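Long-range contacts in hypothetical protein Atu2684 (Agrobacterium tumefaciens, PDB 2AXO), which is of unknown function but carries a thioredoxin-like domain with a CxxC disulfide, consistent with, though not proof of, a role in thiol-disulfide chemistry: residues A[41-46]-A[70-75]; A[55-60]-A[113-118]; A[160-165]-A[216-221]; A[176-181]-A[203-208]. One frame throughout, in Å; residues are numbered along the deposited sequence.

Contacts 1 and 2 belong to the thioredoxin-like part of the chain. Helix 58-70 begins at contact 2 and ends at contact 1, and both reach one mixed sheet, in which strands 45-50 and 117-120 are neighbours; their segments alternate along the chain. Their centres lie about 19 Å apart. Contacts 3 and 4 follow later and build the antiparallel beta part. Both segments of contact 4 fall between the two of contact 3, and the contacts touch where I163 CD1 meets V176 CG2 at 4.0 Å. Contact 4 lies about 17 Å from contact 1, centre to centre. Contacts 2 and 3 are about 34 Å apart between centres, so the disulfide end lies far from the sheet of contact 3.

Contact 1: A[41-46]-A[70-75]; sequences AVKGVV and KGDVVG
The side chain of K43 crosses that of D72 at a slant, its CE 3.2 Å from D72 OD2. There the lysine chain bends at its last torsion (-67°), so K43 NZ turns away from the carboxylate, 4.6 Å from D72 OD2 and too far for a salt bridge, and pairs with E40. D72 OD1 is held by the hydroxyl of Y135. With chi1 at 59°, CG of D72 sits between its own backbone N and carbonyl carbon, which brings OD2 alongside the lysine methylenes. The main chains of the same two residues are joined by a straight bond, K43 N to D72 O at 2.8 Å. Farther along, V74 N donates to G44 O and V74 O accepts from V46 N, so V74 is gripped at both ends in a parallel ladder. V45 and V74 lie side by side and point the same way, CG2 of V45 meeting CB of V74 at 4.0 Å; both rest on strand 247-257. V46, on the other face, and V73, just before the ladder, touch loosely, CG2 to CG2 at 4.4 Å, and both pack on M67 of helix 58-70 and L138 of helix 131-143. G44 N is buried without a partner, a polar cost at the place where the ladder begins. The starts of strands 45-50 and 74-79 thus lie side by side in parallel, connected through helix 58-70, as a beta-alpha-beta unit of the thioredoxin-like fold.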
loop_
_atom_site.group_PDB
_atom_site.type_symbol
_atom_site.label_atom_id
_atom_site.label_comp_id
_atom_site.label_asym_id
_atom_site.label_seq_id
_atom_site.Cartn_x
_atom_site.Cartn_y
_atom_site.Cartn_z
ATOM N N ALA A 41 -17.880 -23.669 20.116
ATOM C CA ALA A 41 -16.586 -23.018 19.932
ATOM C C ALA A 41 -16.615 -21.845 18.945
ATOM O O ALA A 41 -17.496 -21.761 18.084
ATOM C CB ALA A 41 -15.551 -24.048 19.483
ATOM N N VAL A 42 -15.646 -20.941 19.092
ATOM C CA VAL A 42 -15.521 -19.775 18.218
ATOM C C VAL A 42 -15.509 -20.248 16.771
ATOM O O VAL A 42 -14.898 -21.265 16.454
ATOM C CB VAL A 42 -14.217 -18.991 18.499
ATOM C CG1 VAL A 42 -14.301 -18.303 19.853
ATOM C CG2 VAL A 42 -13.028 -19.942 18.470
ATOM N N LYS A 43 -16.168 -19.500 15.893
ATOM C CA LYS A 43 -16.270 -19.884 14.487
ATOM C C LYS A 43 -15.044 -19.597 13.619
ATOM O O LYS A 43 -14.815 -20.284 12.622
ATOM C CB LYS A 43 -17.507 -19.225 13.867
ATOM C CG LYS A 43 -18.827 -19.615 14.533
ATOM C CD LYS A 43 -19.997 -18.822 13.955
ATOM C CE LYS A 43 -21.315 -19.147 14.663
ATOM N NZ LYS A 43 -21.761 -20.540 14.402
ATOM N N GLY A 44 -14.258 -18.590 13.981
ATOM C CA GLY A 44 -13.080 -18.268 13.192
ATOM C C GLY A 44 -12.523 -16.885 13.476
ATOM O O GLY A 44 -12.914 -16.234 14.446
ATOM N N VAL A 45 -11.609 -16.438 12.623
ATOM C CA VAL A 45 -10.980 -15.135 12.772
ATOM C C VAL A 45 -11.315 -14.209 11.609
ATOM O O VAL A 45 -11.218 -14.594 10.440
ATOM C CB VAL A 45 -9.445 -15.277 12.869
ATOM C CG1 VAL A 45 -8.790 -13.902 12.950
ATOM C CG2 VAL A 45 -9.086 -16.107 14.094
ATOM N N VAL A 46 -11.723 -12.987 11.938
ATOM C CA VAL A 46 -12.049 -11.996 10.917
ATOM C C VAL A 46 -11.186 -10.756 11.122
ATOM O O VAL A 46 -11.332 -10.051 12.110
ATOM C CB VAL A 46 -13.545 -11.594 10.978
ATOM C CG1 VAL A 46 -13.834 -10.485 9.967
ATOM C CG2 VAL A 46 -14.411 -12.810 10.682
ATOM N N LYS A 70 -21.590 -10.108 18.910
ATOM C CA LYS A 70 -22.090 -11.468 19.061
ATOM C C LYS A 70 -21.056 -12.357 19.747
ATOM O O LYS A 70 -21.405 -13.340 20.405
ATOM C CB LYS A 70 -22.470 -12.065 17.708
ATOM C CG LYS A 70 -23.122 -13.429 17.845
ATOM C CD LYS A 70 -23.980 -13.765 16.651
ATOM C CE LYS A 70 -25.233 -12.907 16.615
ATOM N NZ LYS A 70 -26.018 -13.185 15.378
ATOM N N GLY A 71 -19.785 -12.009 19.577
ATOM C CA GLY A 71 -18.705 -12.752 20.205
ATOM C C GLY A 71 -18.438 -14.160 19.698
ATOM O O GLY A 71 -17.773 -14.931 20.388
ATOM N N ASP A 72 -18.932 -14.512 18.512
ATOM C CA ASP A 72 -18.697 -15.860 18.009
ATOM C C ASP A 72 -17.499 -15.955 17.072
ATOM O O ASP A 72 -17.228 -17.009 16.500
ATOM C CB ASP A 72 -19.964 -16.453 17.357
ATOM C CG ASP A 72 -20.493 -15.635 16.186
ATOM O OD1 ASP A 72 -19.971 -14.538 15.905
ATOM O OD2 ASP A 72 -21.460 -16.110 15.545
ATOM N N VAL A 73 -16.780 -14.848 16.928
ATOM C CA VAL A 73 -15.574 -14.821 16.109
ATOM C C VAL A 73 -14.567 -13.921 16.801
ATOM O O VAL A 73 -14.924 -13.138 17.689
ATOM C CB VAL A 73 -15.829 -14.261 14.681
ATOM C CG1 VAL A 73 -16.953 -15.034 14.013
ATOM C CG2 VAL A 73 -16.157 -12.776 14.735
ATOM N N VAL A 74 -13.308 -14.066 16.413
ATOM C CA VAL A 74 -12.235 -13.237 16.941
ATOM C C VAL A 74 -12.148 -12.144 15.888
ATOM O O VAL A 74 -11.696 -12.393 14.769
ATOM C CB VAL A 74 -10.896 -14.008 17.001
ATOM C CG1 VAL A 74 -9.744 -13.036 17.221
ATOM C CG2 VAL A 74 -10.940 -15.038 18.131
ATOM N N GLY A 75 -12.610 -10.948 16.237
ATOM C CA GLY A 75 -12.611 -9.849 15.292
ATOM C C GLY A 75 -11.566 -8.792 15.561
ATOM O O GLY A 75 -11.372 -8.358 16.694
#

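Contact 2: A[55-60]-A[113-118]; sequences ASCPPA and VYTPQA
A60 and P116 meet at the tight end of this contact: CB of A60 presses on CB of P116 at 3.4 Å, closer than usual for two carbons. The next ring atom is also near, with A60 CB to P116 CG at 3.6 Å. The sulfur of C57 comes in beside the same ring. Its SG is 3.7 Å from P116 CD and also 3.7 Å from T115 CB, so it bridges the junction of the two residues. With SG anti to the carbonyl carbon (chi1 -75°), C57 directs its sulfur at the T115-P116 peptide, which is cis, while remaining bonded to C54 in the disulfide. The S56 side is looser and exposed. S56 O approaches P116 CD at 3.4 Å, but the hydroxyl OG is 3.8 Å from T115 O, which is instead bonded by N111 of the second subunit. T115 OG1 is held by W83. A cis-proline facing a CxxC disulfide is a hallmark of thioredoxin-like proteins, where it flanks the redox site; a similar role is possible here. The disulfide loop leads into helix 58-70, and P116 links strand 112-114 to strand 117-120. A60 and P116 both rest on L48 of strand 45-50, while V113 and Y114 continue the sheet into the second subunit as an antiparallel ladder.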
loop_
_atom_site.group_PDB
_atom_site.type_symbol
_atom_site.label_atom_id
_atom_site.label_comp_id
_atom_site.label_asym_id
_atom_site.label_seq_id
_atom_site.Cartn_x
_atom_site.Cartn_y
_atom_site.Cartn_z
ATOM N N ALA A 55 -14.190 6.028 2.344
ATOM C CA ALA A 55 -15.635 6.257 2.322
ATOM C C ALA A 55 -16.519 5.019 2.214
ATOM O O ALA A 55 -17.651 5.031 2.685
ATOM C CB ALA A 55 -15.982 7.238 1.202
ATOM N N SER A 56 -16.018 3.954 1.598
ATOM C CA SER A 56 -16.813 2.741 1.452
ATOM C C SER A 56 -16.558 1.747 2.575
ATOM O O SER A 56 -17.000 0.606 2.509
ATOM C CB SER A 56 -16.510 2.073 0.108
ATOM O OG SER A 56 -15.124 1.802 -0.017
ATOM N N CYS A 57 -15.852 2.180 3.612
ATOM C CA CYS A 57 -15.537 1.295 4.721
ATOM C C CYS A 57 -16.559 1.217 5.856
ATOM O O CYS A 57 -16.731 0.155 6.454
ATOM C CB CYS A 57 -14.162 1.655 5.290
ATOM S SG CYS A 57 -12.769 1.107 4.254
ATOM N N PRO A 58 -17.258 2.326 6.163
ATOM C CA PRO A 58 -18.242 2.297 7.250
ATOM C C PRO A 58 -19.125 1.046 7.302
ATOM O O PRO A 58 -19.319 0.464 8.373
ATOM C CB PRO A 58 -19.031 3.583 7.028
ATOM C CG PRO A 58 -17.954 4.519 6.549
ATOM C CD PRO A 58 -17.221 3.660 5.533
ATOM N N PRO A 59 -19.674 0.618 6.153
ATOM C CA PRO A 59 -20.525 -0.575 6.146
ATOM C C PRO A 59 -19.797 -1.799 6.718
ATOM O O PRO A 59 -20.381 -2.597 7.460
ATOM C CB PRO A 59 -20.865 -0.740 4.669
ATOM C CG PRO A 59 -20.897 0.666 4.181
ATOM C CD PRO A 59 -19.674 1.266 4.829
ATOM N N ALA A 60 -18.520 -1.935 6.367
ATOM C CA ALA A 60 -17.700 -3.051 6.836
ATOM C C ALA A 60 -17.373 -2.903 8.315
ATOM O O ALA A 60 -17.239 -3.893 9.030
ATOM C CB ALA A 60 -16.416 -3.125 6.026
ATOM N N VAL A 113 -4.179 -4.486 -3.206
ATOM C CA VAL A 113 -4.913 -4.415 -1.948
ATOM C C VAL A 113 -6.052 -3.417 -2.115
ATOM O O VAL A 113 -6.023 -2.559 -3.002
ATOM C CB VAL A 113 -4.025 -3.928 -0.768
ATOM C CG1 VAL A 113 -2.951 -4.956 -0.450
ATOM C CG2 VAL A 113 -3.396 -2.579 -1.108
ATOM N N TYR A 114 -7.055 -3.533 -1.256
ATOM C CA TYR A 114 -8.196 -2.635 -1.296
ATOM C C TYR A 114 -8.820 -2.584 0.091
ATOM O O TYR A 114 -8.486 -3.388 0.959
ATOM C CB TYR A 114 -9.244 -3.135 -2.302
ATOM C CG TYR A 114 -9.888 -4.461 -1.938
ATOM C CD1 TYR A 114 -9.333 -5.674 -2.351
ATOM C CD2 TYR A 114 -11.043 -4.499 -1.161
ATOM C CE1 TYR A 114 -9.922 -6.893 -1.995
ATOM C CE2 TYR A 114 -11.632 -5.708 -0.799
ATOM C CZ TYR A 114 -11.071 -6.898 -1.216
ATOM O OH TYR A 114 -11.660 -8.091 -0.853
ATOM N N THR A 115 -9.706 -1.620 0.305
ATOM C CA THR A 115 -10.423 -1.509 1.573
ATOM C C THR A 115 -11.870 -1.210 1.217
ATOM O O THR A 115 -12.142 -0.503 0.252
ATOM C CB THR A 115 -9.886 -0.365 2.486
ATOM O OG1 THR A 115 -9.811 0.853 1.740
ATOM C CG2 THR A 115 -8.520 -0.715 3.059
ATOM N N PRO A 116 -12.824 -1.770 1.977
ATOM C CA PRO A 116 -12.602 -2.654 3.123
ATOM C C PRO A 116 -12.397 -4.106 2.697
ATOM O O PRO A 116 -13.152 -4.639 1.877
ATOM C CB PRO A 116 -13.871 -2.463 3.947
ATOM C CG PRO A 116 -14.910 -2.278 2.890
ATOM C CD PRO A 116 -14.240 -1.367 1.890
ATOM N N GLN A 117 -11.371 -4.738 3.257
ATOM C CA GLN A 117 -11.058 -6.123 2.946
ATOM C C GLN A 117 -10.980 -6.944 4.221
ATOM O O GLN A 117 -10.279 -6.578 5.163
ATOM C CB GLN A 117 -9.715 -6.219 2.221
ATOM C CG GLN A 117 -9.272 -7.652 1.965
ATOM C CD GLN A 117 -7.908 -7.737 1.311
ATOM O OE1 GLN A 117 -6.910 -7.286 1.871
ATOM N NE2 GLN A 117 -7.856 -8.327 0.124
ATOM N N ALA A 118 -11.706 -8.054 4.257
ATOM C CA ALA A 118 -11.668 -8.907 5.428
ATOM C C ALA A 118 -10.917 -10.184 5.081
ATOM O O ALA A 118 -11.144 -10.789 4.031
ATOM C CB ALA A 118 -13.083 -9.232 5.902
#

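Contact 3: A[160-165]-A[216-221]; sequences EVEIDI and PMTVKL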
loop_
_atom_site.group_PDB
_atom_site.type_symbol
_atom_site.label_atom_id
_atom_site.label_comp_id
_atom_site.label_asym_id
_atom_site.label_seq_id
_atom_site.Cartn_x
_atom_site.Cartn_y
_atom_site.Cartn_z
ATOM N N GLU A 160 0.784 -10.676 35.147
ATOM C CA GLU A 160 1.352 -11.260 33.939
ATOM C C GLU A 160 0.240 -11.793 33.045
ATOM O O GLU A 160 -0.904 -11.911 33.474
ATOM C CB GLU A 160 2.293 -12.404 34.306
ATOM C CG GLU A 160 3.344 -12.037 35.340
ATOM C CD GLU A 160 4.132 -13.244 35.802
ATOM O OE1 GLU A 160 4.883 -13.816 34.980
ATOM O OE2 GLU A 160 3.992 -13.624 36.986
ATOM N N VAL A 161 0.580 -12.098 31.799
ATOM C CA VAL A 161 -0.388 -12.651 30.861
ATOM C C VAL A 161 0.031 -14.076 30.532
ATOM O O VAL A 161 1.190 -14.338 30.201
ATOM C CB VAL A 161 -0.463 -11.835 29.549
ATOM C CG1 VAL A 161 -1.300 -12.589 28.516
ATOM C CG2 VAL A 161 -1.077 -10.474 29.819
ATOM N N GLU A 162 -0.920 -14.996 30.635
ATOM C CA GLU A 162 -0.659 -16.395 30.356
ATOM C C GLU A 162 -1.453 -16.873 29.149
ATOM O O GLU A 162 -2.678 -16.739 29.098
ATOM C CB GLU A 162 -1.014 -17.244 31.580
ATOM C CG GLU A 162 -0.688 -18.721 31.444
ATOM C CD GLU A 162 -0.835 -19.464 32.759
ATOM O OE1 GLU A 162 -0.181 -19.056 33.743
ATOM O OE2 GLU A 162 -1.604 -20.448 32.807
ATOM N N ILE A 163 -0.732 -17.423 28.178
ATOM C CA ILE A 163 -1.330 -17.950 26.962
ATOM C C ILE A 163 -1.089 -19.447 26.929
ATOM O O ILE A 163 0.056 -19.896 26.965
ATOM C CB ILE A 163 -0.692 -17.343 25.711
ATOM C CG1 ILE A 163 -0.904 -15.829 25.704
ATOM C CG2 ILE A 163 -1.278 -17.994 24.458
ATOM C CD1 ILE A 163 -0.227 -15.130 24.535
ATOM N N ASP A 164 -2.174 -20.208 26.870
ATOM C CA ASP A 164 -2.112 -21.665 26.830
ATOM C C ASP A 164 -2.490 -22.183 25.448
ATOM O O ASP A 164 -3.573 -21.885 24.938
ATOM C CB ASP A 164 -3.063 -22.255 27.874
ATOM C CG ASP A 164 -2.347 -22.697 29.129
ATOM O OD1 ASP A 164 -1.469 -21.950 29.616
ATOM O OD2 ASP A 164 -2.668 -23.793 29.637
ATOM N N ILE A 165 -1.595 -22.962 24.850
ATOM C CA ILE A 165 -1.819 -23.522 23.523
ATOM C C ILE A 165 -1.852 -25.044 23.586
ATOM O O ILE A 165 -1.021 -25.661 24.252
ATOM C CB ILE A 165 -0.706 -23.106 22.557
ATOM C CG1 ILE A 165 -0.496 -21.593 22.638
ATOM C CG2 ILE A 165 -1.072 -23.518 21.137
ATOM C CD1 ILE A 165 0.659 -21.106 21.824
ATOM N N PRO A 216 1.998 -28.938 23.195
ATOM C CA PRO A 216 1.233 -28.016 24.038
ATOM C C PRO A 216 2.230 -27.056 24.688
ATOM O O PRO A 216 3.323 -27.468 25.070
ATOM C CB PRO A 216 0.589 -28.946 25.063
ATOM C CG PRO A 216 0.409 -30.223 24.290
ATOM C CD PRO A 216 1.728 -30.338 23.570
HETATM N N MSE A 217 1.874 -25.785 24.802
HETATM C CA MSE A 217 2.793 -24.847 25.425
HETATM C C MSE A 217 2.087 -23.728 26.159
HETATM O O MSE A 217 0.907 -23.451 25.933
HETATM C CB MSE A 217 3.772 -24.275 24.383
HETATM C CG MSE A 217 3.163 -23.298 23.385
HETATM SE SE MSE A 217 4.486 -22.548 22.157
HETATM C CE MSE A 217 5.612 -21.619 23.422
ATOM N N THR A 218 2.827 -23.100 27.063
ATOM C CA THR A 218 2.315 -22.000 27.854
ATOM C C THR A 218 3.341 -20.885 27.758
ATOM O O THR A 218 4.522 -21.093 28.047
ATOM C CB THR A 218 2.147 -22.402 29.333
ATOM O OG1 THR A 218 1.198 -23.468 29.429
ATOM C CG2 THR A 218 1.663 -21.222 30.160
ATOM N N VAL A 219 2.887 -19.709 27.342
ATOM C CA VAL A 219 3.757 -18.552 27.197
ATOM C C VAL A 219 3.392 -17.500 28.222
ATOM O O VAL A 219 2.246 -17.077 28.281
ATOM C CB VAL A 219 3.613 -17.899 25.809
ATOM C CG1 VAL A 219 4.610 -16.759 25.680
ATOM C CG2 VAL A 219 3.821 -18.923 24.717
ATOM N N LYS A 220 4.363 -17.075 29.022
ATOM C CA LYS A 220 4.120 -16.055 30.031
ATOM C C LYS A 220 4.648 -14.703 29.552
ATOM O O LYS A 220 5.802 -14.594 29.123
ATOM C CB LYS A 220 4.820 -16.417 31.342
ATOM C CG LYS A 220 4.447 -17.768 31.919
ATOM C CD LYS A 220 3.137 -17.710 32.682
ATOM C CE LYS A 220 2.851 -19.036 33.374
ATOM N NZ LYS A 220 3.952 -19.429 34.298
ATOM N N LEU A 221 3.798 -13.681 29.631
ATOM C CA LEU A 221 4.149 -12.316 29.232
ATOM C C LEU A 221 4.232 -11.433 30.477
ATOM O O LEU A 221 3.433 -11.584 31.400
ATOM C CB LEU A 221 3.094 -11.771 28.264
ATOM C CG LEU A 221 3.106 -12.438 26.886
ATOM C CD1 LEU A 221 1.875 -12.030 26.072
ATOM C CD2 LEU A 221 4.381 -12.024 26.171
#
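I163 lies at the apolar centre, its CB beside V219 CB at 4.3 Å and its CD1 reaching L221 CD1, 4.0 Å away, where the isoleucine and leucine side chains cross at a slant. At one end V161 and L221 lie side by side, pointing the same way, with CB to CB at 3.8 Å. At the other end, CD1 of I165 lies along the selenomethionine M217, 3.7 Å from its CG and a little farther from the selenium. I163 and I165 press on V176 and V174 of strand 172-186 and on V236 and L238 of strand 232-241, whereas V219 and L221 meet V209 of strand 196-212. The three-stranded antiparallel sheet thus packs one face against the four-stranded antiparallel sheet as a beta sandwich. Strand 161-165 is the middle strand, and 217-221 is an outer one. Six backbone bonds knit the two together in pairs at V161-L221, I163-V219 and I165-M217, the shortest being L221 N to V161 O at 2.7 Å. On the opposite face the polar side chains begin. T218 OG1 donates to D164 OD1 at 3.1 Å from above the carboxylate plane, 60° out of it. E162 and K220 run alongside each other, and E162 CG also touches T218 CG2. The lysine, bent at its second and fourth torsions, lays its CE 3.1 Å from E162 OE1, with NZ 4.2 Å from that oxygen, beyond a salt bridge.

Contact 4: A[176-181]-A[203-208]; sequences VAYFTR and VYDVQT
Strands 176-180 and 203-208 run antiparallel, their axes 4.6 Å apart at closest approach and 157° between their directions. V176 and Q207 bond in both directions. Y178 N donates to D205 O at 2.8 Å, but Y178 O accepts from Y204 N, one residue earlier, so the register slips between Y178 and F179 as a beta bulge. The extra residue, Y204, swings its ring across the partner strand: CB of Y178 lies over one face, 4.0 Å from the ring centroid, in a CH-pi contact, while T180 N approaches the edge. The Y178 ring stands beside D205, its plane only 12° from that of the carboxylate, and D205 OD2 forms a salt bridge with K228 of helix 223-229, which also makes a cation-pi contact with Y178. Q207 meets the same ring at its edge, CG of Q207 to CE2 of Y178 at 3.5 Å, its amide nearly perpendicular to the ring. The extended Q207 chain, leaving with CG between backbone N and carbonyl carbon (chi1 59°), brings NE2 to 2.9 Å from Y178 OH, at an angle poor for a hydrogen bond. On the other face A177 CB touches V203 CG1 at 4.2 Å, and V203 and F179 pack on L76 of strand 74-79. The strands form a bulged beta hairpin; its outer strand 196-212 is bonded through V203 to S77 of strand 74-79 in the thioredoxin-like sheet.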
loop_
_atom_site.group_PDB
_atom_site.type_symbol
_atom_site.label_atom_id
_atom_site.label_comp_id
_atom_site.label_asym_id
_atom_site.label_seq_id
_atom_site.Cartn_x
_atom_site.Cartn_y
_atom_site.Cartn_z
ATOM N N VAL A 176 0.406 -11.966 18.780
ATOM C CA VAL A 176 -0.496 -11.214 19.640
ATOM C C VAL A 176 -0.765 -9.860 19.009
ATOM O O VAL A 176 0.165 -9.102 18.715
ATOM C CB VAL A 176 0.085 -10.987 21.052
ATOM C CG1 VAL A 176 -0.899 -10.176 21.896
ATOM C CG2 VAL A 176 0.375 -12.320 21.720
ATOM N N ALA A 177 -2.043 -9.572 18.794
ATOM C CA ALA A 177 -2.463 -8.309 18.211
ATOM C C ALA A 177 -3.144 -7.512 19.315
ATOM O O ALA A 177 -4.165 -7.935 19.868
ATOM C CB ALA A 177 -3.429 -8.551 17.050
ATOM N N TYR A 178 -2.557 -6.368 19.648
ATOM C CA TYR A 178 -3.086 -5.507 20.698
ATOM C C TYR A 178 -4.040 -4.488 20.094
ATOM O O TYR A 178 -3.753 -3.901 19.056
ATOM C CB TYR A 178 -1.928 -4.790 21.396
ATOM C CG TYR A 178 -0.924 -5.736 22.024
ATOM C CD1 TYR A 178 -1.148 -6.284 23.289
ATOM C CD2 TYR A 178 0.241 -6.100 21.344
ATOM C CE1 TYR A 178 -0.233 -7.173 23.869
ATOM C CE2 TYR A 178 1.162 -6.989 21.911
ATOM C CZ TYR A 178 0.918 -7.520 23.169
ATOM O OH TYR A 178 1.819 -8.402 23.721
ATOM N N PHE A 179 -5.180 -4.281 20.744
ATOM C CA PHE A 179 -6.150 -3.324 20.240
ATOM C C PHE A 179 -6.841 -2.560 21.348
ATOM O O PHE A 179 -6.780 -2.933 22.527
ATOM C CB PHE A 179 -7.222 -4.033 19.395
ATOM C CG PHE A 179 -7.949 -5.126 20.127
ATOM C CD1 PHE A 179 -7.580 -6.457 19.949
ATOM C CD2 PHE A 179 -8.987 -4.825 21.013
ATOM C CE1 PHE A 179 -8.229 -7.477 20.641
ATOM C CE2 PHE A 179 -9.645 -5.835 21.713
ATOM C CZ PHE A 179 -9.266 -7.167 21.527
ATOM N N THR A 180 -7.476 -1.465 20.954
ATOM C CA THR A 180 -8.257 -0.669 21.875
ATOM C C THR A 180 -9.631 -1.300 21.698
ATOM O O THR A 180 -9.968 -1.772 20.615
ATOM C CB THR A 180 -8.300 0.826 21.462
ATOM O OG1 THR A 180 -8.763 0.943 20.106
ATOM C CG2 THR A 180 -6.915 1.448 21.577
ATOM N N ARG A 181 -10.405 -1.343 22.769
ATOM C CA ARG A 181 -11.733 -1.930 22.717
ATOM C C ARG A 181 -12.631 -1.089 21.815
ATOM O O ARG A 181 -13.164 -1.578 20.817
ATOM C CB ARG A 181 -12.292 -2.004 24.135
ATOM C CG ARG A 181 -13.739 -2.396 24.239
ATOM C CD ARG A 181 -13.992 -3.794 23.732
ATOM N NE ARG A 181 -15.278 -4.268 24.225
ATOM C CZ ARG A 181 -15.886 -5.363 23.800
ATOM N NH1 ARG A 181 -15.324 -6.113 22.857
ATOM N NH2 ARG A 181 -17.054 -5.704 24.322
ATOM N N VAL A 203 -6.416 -2.457 16.036
ATOM C CA VAL A 203 -5.079 -2.942 16.357
ATOM C C VAL A 203 -4.014 -1.849 16.247
ATOM O O VAL A 203 -3.930 -1.156 15.235
ATOM C CB VAL A 203 -4.711 -4.116 15.426
ATOM C CG1 VAL A 203 -3.299 -4.607 15.714
ATOM C CG2 VAL A 203 -5.715 -5.251 15.614
ATOM N N TYR A 204 -3.204 -1.703 17.292
ATOM C CA TYR A 204 -2.147 -0.697 17.281
ATOM C C TYR A 204 -0.751 -1.293 17.390
ATOM O O TYR A 204 0.245 -0.574 17.306
ATOM C CB TYR A 204 -2.352 0.322 18.401
ATOM C CG TYR A 204 -2.299 -0.254 19.792
ATOM C CD1 TYR A 204 -3.462 -0.668 20.440
ATOM C CD2 TYR A 204 -1.089 -0.363 20.472
ATOM C CE1 TYR A 204 -3.422 -1.169 21.737
ATOM C CE2 TYR A 204 -1.036 -0.866 21.767
ATOM C CZ TYR A 204 -2.206 -1.263 22.396
ATOM O OH TYR A 204 -2.157 -1.736 23.686
ATOM N N ASP A 205 -0.675 -2.603 17.601
ATOM C CA ASP A 205 0.611 -3.283 17.681
ATOM C C ASP A 205 0.425 -4.783 17.540
ATOM O O ASP A 205 -0.519 -5.357 18.078
ATOM C CB ASP A 205 1.332 -2.970 18.999
ATOM C CG ASP A 205 2.753 -3.514 19.022
ATOM O OD1 ASP A 205 3.457 -3.375 17.997
ATOM O OD2 ASP A 205 3.175 -4.076 20.060
ATOM N N VAL A 206 1.336 -5.406 16.799
ATOM C CA VAL A 206 1.301 -6.845 16.561
ATOM C C VAL A 206 2.705 -7.386 16.815
ATOM O O VAL A 206 3.682 -6.819 16.329
ATOM C CB VAL A 206 0.920 -7.162 15.090
ATOM C CG1 VAL A 206 0.901 -8.666 14.871
ATOM C CG2 VAL A 206 -0.433 -6.547 14.749
ATOM N N GLN A 207 2.814 -8.471 17.574
ATOM C CA GLN A 207 4.122 -9.050 17.856
ATOM C C GLN A 207 4.062 -10.558 18.025
ATOM O O GLN A 207 3.055 -11.116 18.473
ATOM C CB GLN A 207 4.732 -8.424 19.113
ATOM C CG GLN A 207 3.892 -8.590 20.361
ATOM C CD GLN A 207 4.502 -7.901 21.570
ATOM O OE1 GLN A 207 4.950 -6.757 21.486
ATOM N NE2 GLN A 207 4.499 -8.586 22.704
ATOM N N THR A 208 5.153 -11.210 17.649
ATOM C CA THR A 208 5.266 -12.653 17.763
ATOM C C THR A 208 5.939 -12.927 19.096
ATOM O O THR A 208 7.043 -12.448 19.347
ATOM C CB THR A 208 6.110 -13.221 16.622
ATOM O OG1 THR A 208 5.481 -12.908 15.374
ATOM C CG2 THR A 208 6.244 -14.727 16.756
#